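Uncharacterized protein (Parabacteroides merdae, PDB 4MXN) is uncharacterised but, as a putative member of glycosyl hydrolase family 28, probably hydrolyses glycosidic bonds, perhaps in pectin-like polysaccharides. Local coordinates at residues A[29-34]-A[61-66]; A[55-60]-A[75-80]; A[175-180]-A[200-205]. All coordinates share one frame; numbering follows the deposited sequence.

Interaction 1: residues A[29-34]-A[61-66]; sequences IKSDGV and GRYLTG
Ser31 covers one face of the Tyr63 ring: its CB lies 3.8 Å from the ring centroid and 30° off the normal, a CH-pi contact, with Ser31 CA over the rim of the same face. Ile29 CG2 reaches Tyr63 CD2 obliquely at 3.7 Å, its side chain crossing the tyrosine at about a right angle, and Lys30 O also comes to CD2 obliquely. The Arg62 guanidinium holds water 2 in its plane at the edge, Arg62 NE donating to that water over 3.0 Å; the same water donates to Gly33 O. The contact lies where strand 61-69 of the parallel beta-helix typical of this family meets the loop that leads into helix 38-50. Tyr63 CG sits beside its backbone N, opposite the carbonyl carbon (chi1 -59°), and this leans the ring toward the loop. Phe58 is an edge-to-face partner from the beta-helix side. Water 1 makes a second bridge, accepting from Leu64 N at 2.9 Å and bonding to Lys30 O. Direct backbone pairing is slight: Gly33 N gives a weak bond to Arg62 O at 2.9 Å, and Arg62 N a weak one to Ser31 O at 3.3 Å. Two glycines make the close approach possible. A side chain on Gly61 would collide with Ser31 CB, and Gly33, at positive phi, lies against Arg62 CB. Beyond them Leu64 turns its side chain toward the loop and lays CD2 on Val34 O, 3.5 Å away. The carboxylate of Asp32, held at OD2 by Thr35 OG1, shapes the corner as an Asx turn, with Val34 N meeting Asp32 OD1 at 3.0 Å, 45° out of the carboxylate plane.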
ATOM      1  N   ILE A  29      -0.901   7.313  18.429  1.00 26.56           N
ATOM      2  CA  ILE A  29      -1.459   7.378  17.070  1.00 24.41           C
ATOM      3  C   ILE A  29      -2.933   7.757  17.236  1.00 29.58           C
ATOM      4  O   ILE A  29      -3.645   7.096  17.990  1.00 29.53           O
ATOM      5  CB  ILE A  29      -1.232   6.061  16.285  1.00 25.63           C
ATOM      6  CG1 ILE A  29       0.285   5.780  16.109  1.00 24.60           C
ATOM      7  CG2 ILE A  29      -1.959   6.075  14.913  1.00 23.18           C
ATOM      8  CD1 ILE A  29       0.658   4.287  15.901  1.00 23.63           C
ATOM      9  N   LYS A  30      -3.376   8.832  16.560  1.00 26.29           N
ATOM     10  CA  LYS A  30      -4.741   9.349  16.751  1.00 27.52           C
ATOM     11  C   LYS A  30      -5.621   9.138  15.559  1.00 29.60           C
ATOM     12  O   LYS A  30      -5.213   9.402  14.420  1.00 28.43           O
ATOM     13  CB  LYS A  30      -4.706  10.845  17.125  1.00 30.76           C
ATOM     14  CG  LYS A  30      -3.932  11.055  18.435  1.00 42.08           C
ATOM     15  CD  LYS A  30      -3.877  12.476  18.917  1.00 56.46           C
ATOM     16  CE  LYS A  30      -2.960  12.626  20.119  1.00 73.27           C
ATOM     17  NZ  LYS A  30      -3.396  11.824  21.302  1.00 85.12           N
ATOM     18  N   SER A  31      -6.852   8.680  15.859  1.00 24.37           N
ATOM     19  CA  SER A  31      -7.912   8.335  14.917  1.00 23.52           C
ATOM     20  C   SER A  31      -8.897   9.478  14.646  1.00 27.76           C
ATOM     21  O   SER A  31     -10.044   9.193  14.296  1.00 26.39           O
ATOM     22  CB  SER A  31      -8.692   7.153  15.470  1.00 27.84           C
ATOM     23  OG  SER A  31      -9.338   7.542  16.672  1.00 33.63           O
ATOM     24  N   ASP A  32      -8.441  10.751  14.743  1.00 24.34           N
ATOM     25  CA  ASP A  32      -9.290  11.927  14.567  1.00 26.23           C
ATOM     26  C   ASP A  32      -9.372  12.404  13.087  1.00 31.04           C
ATOM     27  O   ASP A  32     -10.073  13.379  12.788  1.00 31.92           O
ATOM     28  CB  ASP A  32      -8.750  13.053  15.480  1.00 28.39           C
ATOM     29  CG  ASP A  32      -7.270  13.407  15.289  1.00 30.68           C
ATOM     30  OD1 ASP A  32      -6.712  13.108  14.201  1.00 28.48           O
ATOM     31  OD2 ASP A  32      -6.684  14.003  16.202  1.00 36.12           O
ATOM     32  N   GLY A  33      -8.624  11.732  12.208  1.00 25.93           N
ATOM     33  CA  GLY A  33      -8.525  12.060  10.786  1.00 24.67           C
ATOM     34  C   GLY A  33      -7.792  13.354  10.422  1.00 27.16           C
ATOM     35  O   GLY A  33      -7.699  13.682   9.242  1.00 25.65           O
ATOM     36  N   VAL A  34      -7.268  14.101  11.416  1.00 24.34           N
ATOM     37  CA  VAL A  34      -6.579  15.397  11.189  1.00 24.34           C
ATOM     38  C   VAL A  34      -5.119  15.395  11.718  1.00 27.02           C
ATOM     39  O   VAL A  34      -4.292  16.143  11.190  1.00 26.26           O
ATOM     40  CB  VAL A  34      -7.367  16.628  11.741  1.00 29.24           C
ATOM     41  CG1 VAL A  34      -8.690  16.842  10.995  1.00 29.82           C
ATOM     42  CG2 VAL A  34      -7.596  16.545  13.251  1.00 29.66           C
ATOM     43  N   GLY A  61     -11.931   4.434  13.150  1.00 31.54           N
ATOM     44  CA  GLY A  61     -11.637   5.847  12.930  1.00 28.67           C
ATOM     45  C   GLY A  61     -10.761   6.094  11.715  1.00 29.20           C
ATOM     46  O   GLY A  61     -10.429   5.158  10.974  1.00 25.81           O
ATOM     47  N   ARG A  62     -10.373   7.367  11.509  1.00 25.21           N
ATOM     48  CA  ARG A  62      -9.561   7.797  10.366  1.00 24.32           C
ATOM     49  C   ARG A  62      -8.151   8.146  10.813  1.00 27.48           C
ATOM     50  O   ARG A  62      -7.992   8.954  11.718  1.00 28.42           O
ATOM     51  CB  ARG A  62     -10.203   9.016   9.666  1.00 27.40           C
ATOM     52  CG  ARG A  62     -11.584   8.745   9.057  1.00 40.19           C
ATOM     53  CD  ARG A  62     -12.173   9.966   8.341  1.00 42.32           C
ATOM     54  NE  ARG A  62     -11.356  10.440   7.213  1.00 39.76           N
ATOM     55  CZ  ARG A  62     -11.364   9.903   5.995  1.00 52.73           C
ATOM     56  NH1 ARG A  62     -12.134   8.851   5.727  1.00 30.86           N
ATOM     57  NH2 ARG A  62     -10.593  10.403   5.037  1.00 45.94           N
ATOM     58  N   TYR A  63      -7.133   7.552  10.188  1.00 22.47           N
ATOM     59  CA  TYR A  63      -5.754   7.779  10.587  1.00 21.33           C
ATOM     60  C   TYR A  63      -4.987   8.431   9.451  1.00 24.15           C
ATOM     61  O   TYR A  63      -4.677   7.782   8.447  1.00 23.86           O
ATOM     62  CB  TYR A  63      -5.086   6.464  11.013  1.00 22.12           C
ATOM     63  CG  TYR A  63      -5.773   5.767  12.175  1.00 23.98           C
ATOM     64  CD1 TYR A  63      -6.794   4.841  11.954  1.00 26.57           C
ATOM     65  CD2 TYR A  63      -5.345   5.967  13.485  1.00 23.48           C
ATOM     66  CE1 TYR A  63      -7.403   4.168  13.013  1.00 28.07           C
ATOM     67  CE2 TYR A  63      -5.922   5.270  14.548  1.00 24.45           C
ATOM     68  CZ  TYR A  63      -6.959   4.382  14.308  1.00 32.65           C
ATOM     69  OH  TYR A  63      -7.546   3.703  15.345  1.00 37.78           O
ATOM     70  N   LEU A  64      -4.695   9.721   9.597  1.00 20.10           N
ATOM     71  CA  LEU A  64      -3.952  10.480   8.601  1.00 18.84           C
ATOM     72  C   LEU A  64      -2.490  10.064   8.648  1.00 21.19           C
ATOM     73  O   LEU A  64      -1.938   9.935   9.738  1.00 19.79           O
ATOM     74  CB  LEU A  64      -4.091  11.986   8.875  1.00 18.36           C
ATOM     75  CG  LEU A  64      -3.627  12.943   7.767  1.00 22.45           C
ATOM     76  CD1 LEU A  64      -4.558  12.908   6.551  1.00 21.26           C
ATOM     77  CD2 LEU A  64      -3.569  14.386   8.310  1.00 25.09           C
ATOM     78  N   THR A  65      -1.868   9.859   7.475  1.00 16.78           N
ATOM     79  CA  THR A  65      -0.462   9.438   7.453  1.00 15.14           C
ATOM     80  C   THR A  65       0.233   9.772   6.139  1.00 18.25           C
ATOM     81  O   THR A  65      -0.400   9.888   5.083  1.00 16.81           O
ATOM     82  CB  THR A  65      -0.340   7.895   7.716  1.00 18.31           C
ATOM     83  OG1 THR A  65       1.035   7.560   7.919  1.00 23.33           O
ATOM     84  CG2 THR A  65      -0.893   7.044   6.571  1.00 18.50           C
ATOM     85  N   GLY A  66       1.557   9.836   6.236  1.00 15.75           N
ATOM     86  CA  GLY A  66       2.465   9.873   5.107  1.00 15.09           C
ATOM     87  C   GLY A  66       2.980   8.452   4.915  1.00 19.08           C
ATOM     88  O   GLY A  66       2.375   7.492   5.417  1.00 18.56           O
TER
HETATM   89  O   HOH W   1      -5.255  11.180  11.993  1.00 21.27           O
HETATM   90  O   HOH W   2      -9.675  12.904   7.255  1.00 33.07           O

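Interaction 2: residues A[55-60]-A[75-80]; sequences RLIFYV and TIRIEE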
ATOM      1  N   ARG A  55       1.813  -7.611  15.579  1.00 25.94           N
ATOM      2  CA  ARG A  55       0.874  -6.876  14.743  1.00 24.02           C
ATOM      3  C   ARG A  55       0.523  -5.505  15.304  1.00 25.27           C
ATOM      4  O   ARG A  55       0.349  -5.347  16.509  1.00 24.78           O
ATOM      5  CB  ARG A  55      -0.410  -7.693  14.522  1.00 25.82           C
ATOM      6  CG  ARG A  55      -0.155  -9.124  13.985  1.00 32.31           C
ATOM      7  CD  ARG A  55      -1.416  -9.826  13.511  1.00 31.70           C
ATOM      8  NE  ARG A  55      -2.388  -9.989  14.593  1.00 28.47           N
ATOM      9  CZ  ARG A  55      -3.583 -10.549  14.451  1.00 43.43           C
ATOM     10  NH1 ARG A  55      -3.974 -11.011  13.266  1.00 29.88           N
ATOM     11  NH2 ARG A  55      -4.399 -10.652  15.491  1.00 36.17           N
ATOM     12  N   LEU A  56       0.462  -4.495  14.410  1.00 21.27           N
ATOM     13  CA  LEU A  56       0.030  -3.144  14.760  1.00 21.62           C
ATOM     14  C   LEU A  56      -1.427  -3.016  14.333  1.00 25.10           C
ATOM     15  O   LEU A  56      -1.720  -3.132  13.145  1.00 23.02           O
ATOM     16  CB  LEU A  56       0.915  -2.063  14.112  1.00 20.69           C
ATOM     17  CG  LEU A  56       0.672  -0.619  14.562  1.00 23.34           C
ATOM     18  CD1 LEU A  56       0.806  -0.448  16.095  1.00 23.87           C
ATOM     19  CD2 LEU A  56       1.613   0.324  13.848  1.00 22.12           C
ATOM     20  N   ILE A  57      -2.338  -2.817  15.310  1.00 24.90           N
ATOM     21  CA  ILE A  57      -3.780  -2.809  15.056  1.00 25.37           C
ATOM     22  C   ILE A  57      -4.388  -1.415  15.047  1.00 29.01           C
ATOM     23  O   ILE A  57      -4.352  -0.715  16.062  1.00 30.00           O
ATOM     24  CB  ILE A  57      -4.547  -3.700  16.090  1.00 29.05           C
ATOM     25  CG1 ILE A  57      -3.865  -5.071  16.392  1.00 29.32           C
ATOM     26  CG2 ILE A  57      -6.061  -3.827  15.761  1.00 30.27           C
ATOM     27  CD1 ILE A  57      -3.745  -6.077  15.282  1.00 27.31           C
ATOM     28  N   PHE A  58      -5.027  -1.072  13.923  1.00 25.49           N
ATOM     29  CA  PHE A  58      -5.797   0.169  13.727  1.00 25.05           C
ATOM     30  C   PHE A  58      -7.247  -0.266  13.873  1.00 30.98           C
ATOM     31  O   PHE A  58      -7.752  -0.943  12.977  1.00 28.65           O
ATOM     32  CB  PHE A  58      -5.500   0.798  12.339  1.00 24.35           C
ATOM     33  CG  PHE A  58      -4.109   1.353  12.148  1.00 23.20           C
ATOM     34  CD1 PHE A  58      -3.037   0.511  11.883  1.00 23.27           C
ATOM     35  CD2 PHE A  58      -3.877   2.723  12.195  1.00 23.44           C
ATOM     36  CE1 PHE A  58      -1.750   1.027  11.714  1.00 23.93           C
ATOM     37  CE2 PHE A  58      -2.587   3.238  12.016  1.00 25.39           C
ATOM     38  CZ  PHE A  58      -1.534   2.383  11.763  1.00 22.80           C
ATOM     39  N   TYR A  59      -7.900   0.006  15.019  1.00 32.26           N
ATOM     40  CA  TYR A  59      -9.217  -0.601  15.232  1.00 35.62           C
ATOM     41  C   TYR A  59     -10.410   0.118  14.593  1.00 41.73           C
ATOM     42  O   TYR A  59     -11.258  -0.581  14.029  1.00 42.01           O
ATOM     43  CB  TYR A  59      -9.518  -0.881  16.720  1.00 40.06           C
ATOM     44  CG  TYR A  59      -9.822  -2.344  16.986  1.00 45.37           C
ATOM     45  CD1 TYR A  59     -10.701  -3.057  16.169  1.00 47.58           C
ATOM     46  CD2 TYR A  59      -9.225  -3.021  18.046  1.00 47.97           C
ATOM     47  CE1 TYR A  59     -10.963  -4.409  16.391  1.00 48.72           C
ATOM     48  CE2 TYR A  59      -9.485  -4.374  18.283  1.00 50.08           C
ATOM     49  CZ  TYR A  59     -10.365  -5.060  17.458  1.00 59.56           C
ATOM     50  OH  TYR A  59     -10.636  -6.392  17.686  1.00 64.68           O
ATOM     51  N   VAL A  60     -10.522   1.460  14.711  1.00 39.04           N
ATOM     52  CA  VAL A  60     -11.657   2.215  14.159  1.00 38.97           C
ATOM     53  C   VAL A  60     -11.254   3.695  14.023  1.00 40.17           C
ATOM     54  O   VAL A  60     -10.344   4.145  14.727  1.00 42.17           O
ATOM     55  CB  VAL A  60     -12.954   2.011  15.017  1.00 45.26           C
ATOM     56  CG1 VAL A  60     -12.961   2.875  16.282  1.00 46.43           C
ATOM     57  CG2 VAL A  60     -14.221   2.225  14.186  1.00 45.09           C
ATOM     58  N   THR A  75       3.137  -7.030  10.957  1.00 20.93           N
ATOM     59  CA  THR A  75       1.905  -7.014  10.183  1.00 19.84           C
ATOM     60  C   THR A  75       1.098  -5.807  10.635  1.00 24.78           C
ATOM     61  O   THR A  75       0.930  -5.588  11.835  1.00 24.33           O
ATOM     62  CB  THR A  75       1.133  -8.342  10.337  1.00 27.14           C
ATOM     63  OG1 THR A  75       1.840  -9.351   9.619  1.00 22.14           O
ATOM     64  CG2 THR A  75      -0.303  -8.262   9.776  1.00 24.98           C
ATOM     65  N   ILE A  76       0.599  -5.023   9.677  1.00 22.85           N
ATOM     66  CA  ILE A  76      -0.271  -3.894   9.958  1.00 22.80           C
ATOM     67  C   ILE A  76      -1.691  -4.352   9.691  1.00 24.59           C
ATOM     68  O   ILE A  76      -1.983  -4.845   8.604  1.00 23.80           O
ATOM     69  CB  ILE A  76       0.115  -2.624   9.137  1.00 26.37           C
ATOM     70  CG1 ILE A  76       1.393  -1.956   9.731  1.00 26.75           C
ATOM     71  CG2 ILE A  76      -1.071  -1.618   9.075  1.00 28.01           C
ATOM     72  CD1 ILE A  76       2.074  -0.896   8.804  1.00 24.73           C
ATOM     73  N   ARG A  77      -2.573  -4.205  10.683  1.00 21.63           N
ATOM     74  CA  ARG A  77      -3.976  -4.557  10.515  1.00 21.70           C
ATOM     75  C   ARG A  77      -4.820  -3.298  10.523  1.00 23.79           C
ATOM     76  O   ARG A  77      -4.792  -2.554  11.496  1.00 23.05           O
ATOM     77  CB  ARG A  77      -4.458  -5.517  11.632  1.00 24.50           C
ATOM     78  CG  ARG A  77      -3.678  -6.840  11.754  1.00 32.54           C
ATOM     79  CD  ARG A  77      -4.310  -7.986  11.021  1.00 25.34           C
ATOM     80  NE  ARG A  77      -5.754  -8.093  11.264  1.00 25.53           N
ATOM     81  CZ  ARG A  77      -6.560  -8.847  10.531  1.00 37.64           C
ATOM     82  NH1 ARG A  77      -6.070  -9.586   9.541  1.00 28.71           N
ATOM     83  NH2 ARG A  77      -7.863  -8.875  10.785  1.00 31.23           N
ATOM     84  N   ILE A  78      -5.581  -3.070   9.453  1.00 20.46           N
ATOM     85  CA  ILE A  78      -6.527  -1.947   9.343  1.00 19.81           C
ATOM     86  C   ILE A  78      -7.889  -2.605   9.462  1.00 23.47           C
ATOM     87  O   ILE A  78      -8.349  -3.221   8.511  1.00 21.56           O
ATOM     88  CB  ILE A  78      -6.325  -1.114   8.044  1.00 23.03           C
ATOM     89  CG1 ILE A  78      -4.842  -0.640   7.952  1.00 25.07           C
ATOM     90  CG2 ILE A  78      -7.276   0.110   8.039  1.00 23.24           C
ATOM     91  CD1 ILE A  78      -4.298  -0.643   6.611  1.00 35.84           C
ATOM     92  N   GLU A  79      -8.487  -2.581  10.663  1.00 20.60           N
ATOM     93  CA  GLU A  79      -9.720  -3.333  10.869  1.00 21.08           C
ATOM     94  C   GLU A  79     -10.917  -2.658  10.204  1.00 24.77           C
ATOM     95  O   GLU A  79     -10.823  -1.495   9.814  1.00 21.69           O
ATOM     96  CB  GLU A  79      -9.983  -3.594  12.360  1.00 22.70           C
ATOM     97  CG  GLU A  79      -8.855  -4.332  13.078  1.00 35.55           C
ATOM     98  CD  GLU A  79      -8.463  -5.735  12.644  1.00 55.36           C
ATOM     99  OE1 GLU A  79      -9.246  -6.407  11.930  1.00 54.46           O
ATOM    100  OE2 GLU A  79      -7.366  -6.177  13.054  1.00 46.63           O
ATOM    101  N   GLU A  80     -12.037  -3.416  10.050  1.00 22.11           N
ATOM    102  CA  GLU A  80     -13.256  -2.903   9.451  1.00 24.05           C
ATOM    103  C   GLU A  80     -13.683  -1.645  10.198  1.00 29.79           C
ATOM    104  O   GLU A  80     -13.668  -1.625  11.423  1.00 32.40           O
ATOM    105  CB  GLU A  80     -14.373  -3.962   9.455  1.00 26.71           C
ATOM    106  CG  GLU A  80     -15.382  -3.696   8.352  1.00 42.18           C
ATOM    107  CD  GLU A  80     -16.425  -4.771   8.111  1.00 75.65           C
ATOM    108  OE1 GLU A  80     -17.070  -5.205   9.094  1.00 68.04           O
ATOM    109  OE2 GLU A  80     -16.648  -5.129   6.931  1.00 76.93           O
TER
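Arg55 and Arg77 run side by side on the outer face of two adjacent parallel strands, successive coils of the beta-helix. Arg55 NH1 stands over one face of the Arg77 guanidinium, 4.0 Å from Arg77 NE, with the two planes 29° apart. The closeness of two like charges is probably eased by carboxylates: Asp21 forms a salt bridge with Arg55 NE, and Glu79 takes Arg77 side-on. Bends at chi2 (-95°) and chi3 fold the Arg77 chain along its own strand, which brings NE to Glu79 OE2 at 3.1 Å, in the guanidinium plane, while NH2 meets the syn lone pair of OE1. A leucine in place of Arg77 would take away both donors and would probably leave the Glu79 carboxylate without its charged mate and freer to turn. Glu79 is bent at chi2 (-62°), so that its carboxylate doubles back toward Arg77 and sets OE2 3.8 Å from Ile57 CG2. Ile57 CD1 in turn rests on the aliphatic part of the arginine, 3.6 Å from Arg77 CG. On the inner face, Leu56 and Phe58 pack against helix 38-50. The Phe58 ring slants across Ile76, CE1 lying 3.8 Å from Ile76 CG2. Between the two faces runs an even parallel ladder: Leu56 N to Thr75 O, Arg77 N to Leu56 O, Phe58 N to Arg77 O and Glu79 N to Phe58 O, each bond nearly straight. Arg77 O serves twice, accepting from Phe58 N at 2.9 Å and lying in plane at the ring edge, 3.6 Å from Phe58 CD1.

Interaction 3: residues A[175-180]-A[200-205]; sequences IYKDCH and SISGCD
Cys204 SG nestles in the bend of the neighbouring coil, 3.8 Å from Tyr176 CB and 4.0 Å from Cys179 CB, and takes a weak, long hydrogen bond from Cys179 N. Its chi1 of -68° places the sulfur beside its own backbone N, and Cys179 shares this torsion one coil away. Around this buried sulfur the main chains are laced together. Tyr176 N binds Ser200 O, Ser202 N binds Tyr176 O and Asp178 N binds Ser202 O; past the turn, Asp205 N resumes the ladder on Cys179 O at 2.8 Å. Asp178 and Gly203 occupy matching positions of the turn, both at positive phi, and a side chain on Gly203 would strike Asp178 OD1. On the inner face, the hydroxyl of Tyr176 bonds to Glu174. The face that carries Lys177, Ser200 and Ser202, with Ile175 at one end, is largely polar. A chi1 of -178° turns the Lys177 chain away from its own N, and CG passes 3.5 Å from Ser202 OG. Water 4 ties Lys177 NZ, Asp178 OD1 and Ser202 OG, and water 3 joins Ser200 OG and Ser202 OG to Tyr176 O. At the far end the His180 ring lies obliquely beside Asp205, CD2 lying 3.7 Å from Asp205 CB, their planes 63° apart. Asn229 and Arg228, one coil further on, bind Asp205 OD1 and OD2 and so fix its carboxylate, while Glu157, on the preceding coil, touches the histidine. Residues in matching places on successive coils, with in-register strands and a repeated sharp turn, are the mark of a parallel beta-helix.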
ATOM      1  N   ILE A 175       2.472  -2.460  -5.819  1.00 20.47           N
ATOM      2  CA  ILE A 175       3.703  -2.692  -6.591  1.00 20.11           C
ATOM      3  C   ILE A 175       4.488  -3.797  -5.915  1.00 23.20           C
ATOM      4  O   ILE A 175       4.758  -3.704  -4.715  1.00 23.88           O
ATOM      5  CB  ILE A 175       4.564  -1.409  -6.766  1.00 23.16           C
ATOM      6  CG1 ILE A 175       3.803  -0.290  -7.543  1.00 23.75           C
ATOM      7  CG2 ILE A 175       5.923  -1.749  -7.464  1.00 25.24           C
ATOM      8  CD1 ILE A 175       4.506   1.036  -7.513  1.00 29.93           C
ATOM      9  N   TYR A 176       4.818  -4.859  -6.669  1.00 21.22           N
ATOM     10  CA  TYR A 176       5.622  -5.983  -6.176  1.00 21.42           C
ATOM     11  C   TYR A 176       6.805  -6.103  -7.100  1.00 25.07           C
ATOM     12  O   TYR A 176       6.640  -6.334  -8.308  1.00 25.66           O
ATOM     13  CB  TYR A 176       4.808  -7.298  -6.075  1.00 23.19           C
ATOM     14  CG  TYR A 176       3.564  -7.144  -5.228  1.00 26.04           C
ATOM     15  CD1 TYR A 176       3.645  -7.086  -3.837  1.00 28.69           C
ATOM     16  CD2 TYR A 176       2.310  -7.018  -5.815  1.00 26.91           C
ATOM     17  CE1 TYR A 176       2.505  -6.889  -3.054  1.00 25.64           C
ATOM     18  CE2 TYR A 176       1.163  -6.825  -5.041  1.00 27.12           C
ATOM     19  CZ  TYR A 176       1.267  -6.771  -3.661  1.00 26.84           C
ATOM     20  OH  TYR A 176       0.147  -6.567  -2.896  1.00 25.42           O
ATOM     21  N   LYS A 177       7.996  -5.831  -6.557  1.00 19.37           N
ATOM     22  CA  LYS A 177       9.229  -5.843  -7.319  1.00 19.95           C
ATOM     23  C   LYS A 177      10.261  -6.723  -6.638  1.00 24.72           C
ATOM     24  O   LYS A 177      10.574  -6.484  -5.475  1.00 25.35           O
ATOM     25  CB  LYS A 177       9.766  -4.402  -7.483  1.00 21.68           C
ATOM     26  CG  LYS A 177      11.032  -4.324  -8.322  1.00 30.18           C
ATOM     27  CD  LYS A 177      11.470  -2.893  -8.598  1.00 38.13           C
ATOM     28  CE  LYS A 177      12.806  -2.846  -9.315  1.00 49.30           C
ATOM     29  NZ  LYS A 177      12.771  -3.482 -10.661  1.00 53.94           N
ATOM     30  N   ASP A 178      10.790  -7.743  -7.365  1.00 22.94           N
ATOM     31  CA  ASP A 178      11.848  -8.672  -6.915  1.00 23.53           C
ATOM     32  C   ASP A 178      11.507  -9.312  -5.563  1.00 26.84           C
ATOM     33  O   ASP A 178      12.377  -9.466  -4.713  1.00 26.45           O
ATOM     34  CB  ASP A 178      13.215  -7.949  -6.835  1.00 26.41           C
ATOM     35  CG  ASP A 178      13.641  -7.237  -8.106  1.00 40.91           C
ATOM     36  OD1 ASP A 178      13.320  -7.741  -9.207  1.00 43.07           O
ATOM     37  OD2 ASP A 178      14.318  -6.190  -8.001  1.00 46.50           O
ATOM     38  N   CYS A 179      10.237  -9.676  -5.370  1.00 23.84           N
ATOM     39  CA  CYS A 179       9.768 -10.298  -4.139  1.00 23.54           C
ATOM     40  C   CYS A 179       9.675 -11.817  -4.297  1.00 28.05           C
ATOM     41  O   CYS A 179       9.541 -12.328  -5.411  1.00 27.42           O
ATOM     42  CB  CYS A 179       8.423  -9.715  -3.713  1.00 23.34           C
ATOM     43  SG  CYS A 179       8.481  -7.989  -3.187  1.00 27.02           S
ATOM     44  N   HIS A 180       9.747 -12.533  -3.162  1.00 25.35           N
ATOM     45  CA  HIS A 180       9.633 -13.989  -3.091  1.00 25.77           C
ATOM     46  C   HIS A 180       8.497 -14.352  -2.154  1.00 25.79           C
ATOM     47  O   HIS A 180       8.434 -13.802  -1.060  1.00 24.18           O
ATOM     48  CB  HIS A 180      10.936 -14.645  -2.568  1.00 28.43           C
ATOM     49  CG  HIS A 180      12.105 -14.605  -3.501  1.00 34.26           C
ATOM     50  ND1 HIS A 180      13.042 -13.585  -3.440  1.00 37.26           N
ATOM     51  CD2 HIS A 180      12.518 -15.518  -4.408  1.00 37.79           C
ATOM     52  CE1 HIS A 180      13.968 -13.896  -4.330  1.00 37.67           C
ATOM     53  NE2 HIS A 180      13.681 -15.035  -4.954  1.00 38.44           N
ATOM     54  N   SER A 200       1.351  -3.617 -10.347  1.00 21.96           N
ATOM     55  CA  SER A 200       2.591  -3.665 -11.098  1.00 22.78           C
ATOM     56  C   SER A 200       3.447  -4.795 -10.511  1.00 28.22           C
ATOM     57  O   SER A 200       3.702  -4.792  -9.297  1.00 27.66           O
ATOM     58  CB  SER A 200       3.305  -2.319 -11.056  1.00 26.57           C
ATOM     59  OG  SER A 200       4.511  -2.373 -11.801  1.00 37.29           O
ATOM     60  N   ILE A 201       3.834  -5.791 -11.347  1.00 25.69           N
ATOM     61  CA  ILE A 201       4.648  -6.936 -10.901  0.50 25.46           C
ATOM     62  C   ILE A 201       5.868  -7.058 -11.823  1.00 30.90           C
ATOM     63  O   ILE A 201       5.733  -7.022 -13.057  1.00 32.04           O
ATOM     64  CB  ILE A 201       3.843  -8.285 -10.815  0.50 28.34           C
ATOM     65  CG1 ILE A 201       2.623  -8.183  -9.860  0.50 27.92           C
ATOM     66  CG2 ILE A 201       4.745  -9.459 -10.385  0.50 28.93           C
ATOM     67  CD1 ILE A 201       1.612  -9.376  -9.891  0.50 34.22           C
ATOM     68  N   SER A 202       7.053  -7.202 -11.224  1.00 26.42           N
ATOM     69  CA  SER A 202       8.308  -7.389 -11.959  1.00 26.32           C
ATOM     70  C   SER A 202       9.285  -8.188 -11.110  1.00 27.08           C
ATOM     71  O   SER A 202       9.366  -7.958  -9.900  1.00 22.54           O
ATOM     72  CB  SER A 202       8.923  -6.055 -12.379  1.00 30.95           C
ATOM     73  OG  SER A 202       9.387  -5.298 -11.277  1.00 43.11           O
ATOM     74  N   GLY A 203       9.998  -9.108 -11.765  1.00 24.37           N
ATOM     75  CA  GLY A 203      11.022  -9.967 -11.183  1.00 24.86           C
ATOM     76  C   GLY A 203      10.658 -10.752  -9.933  1.00 28.61           C
ATOM     77  O   GLY A 203      11.548 -11.077  -9.146  1.00 27.51           O
ATOM     78  N   CYS A 204       9.370 -11.071  -9.739  1.00 25.04           N
ATOM     79  CA  CYS A 204       8.943 -11.811  -8.553  1.00 24.86           C
ATOM     80  C   CYS A 204       9.070 -13.320  -8.755  1.00 28.23           C
ATOM     81  O   CYS A 204       9.093 -13.821  -9.888  1.00 28.40           O
ATOM     82  CB  CYS A 204       7.518 -11.433  -8.159  1.00 24.39           C
ATOM     83  SG  CYS A 204       7.332  -9.741  -7.557  1.00 27.67           S
ATOM     84  N   ASP A 205       9.155 -14.054  -7.641  1.00 23.84           N
ATOM     85  CA  ASP A 205       9.194 -15.506  -7.680  1.00 23.36           C
ATOM     86  C   ASP A 205       8.223 -16.021  -6.627  1.00 29.05           C
ATOM     87  O   ASP A 205       8.526 -16.007  -5.434  1.00 27.49           O
ATOM     88  CB  ASP A 205      10.627 -16.064  -7.484  1.00 25.81           C
ATOM     89  CG  ASP A 205      10.732 -17.584  -7.405  1.00 40.23           C
ATOM     90  OD1 ASP A 205       9.739 -18.281  -7.751  1.00 37.69           O
ATOM     91  OD2 ASP A 205      11.778 -18.076  -6.950  1.00 52.43           O
TER
HETATM   92  O   HOH W   3       6.726  -3.888 -10.251  1.00 40.43           O
HETATM   93  O   HOH W   4      12.287  -6.253 -11.245  1.00 34.19           O

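From the N terminus, interaction 1 opens first, in the loop after strand 21-23, and closes at 61-66, enclosing helix 38-50 and strand 54-58. Interaction 2 opens at 55-60 inside that loop and closes beyond it at 75-80, with no helix between, so the two contacts cross. They touch directly: Val60 O abuts Ser31 CB, and Ile29 CG2 reaches Phe58. Together they join the helix-bearing N-terminal region to the first coils of the beta-helix. Interaction 3 follows in series, on the other side of the chain's centre, its centre about 25 Å from that of interaction 2; it closes one complete coil, 175-180 upon 200-205, toward the C-terminal end.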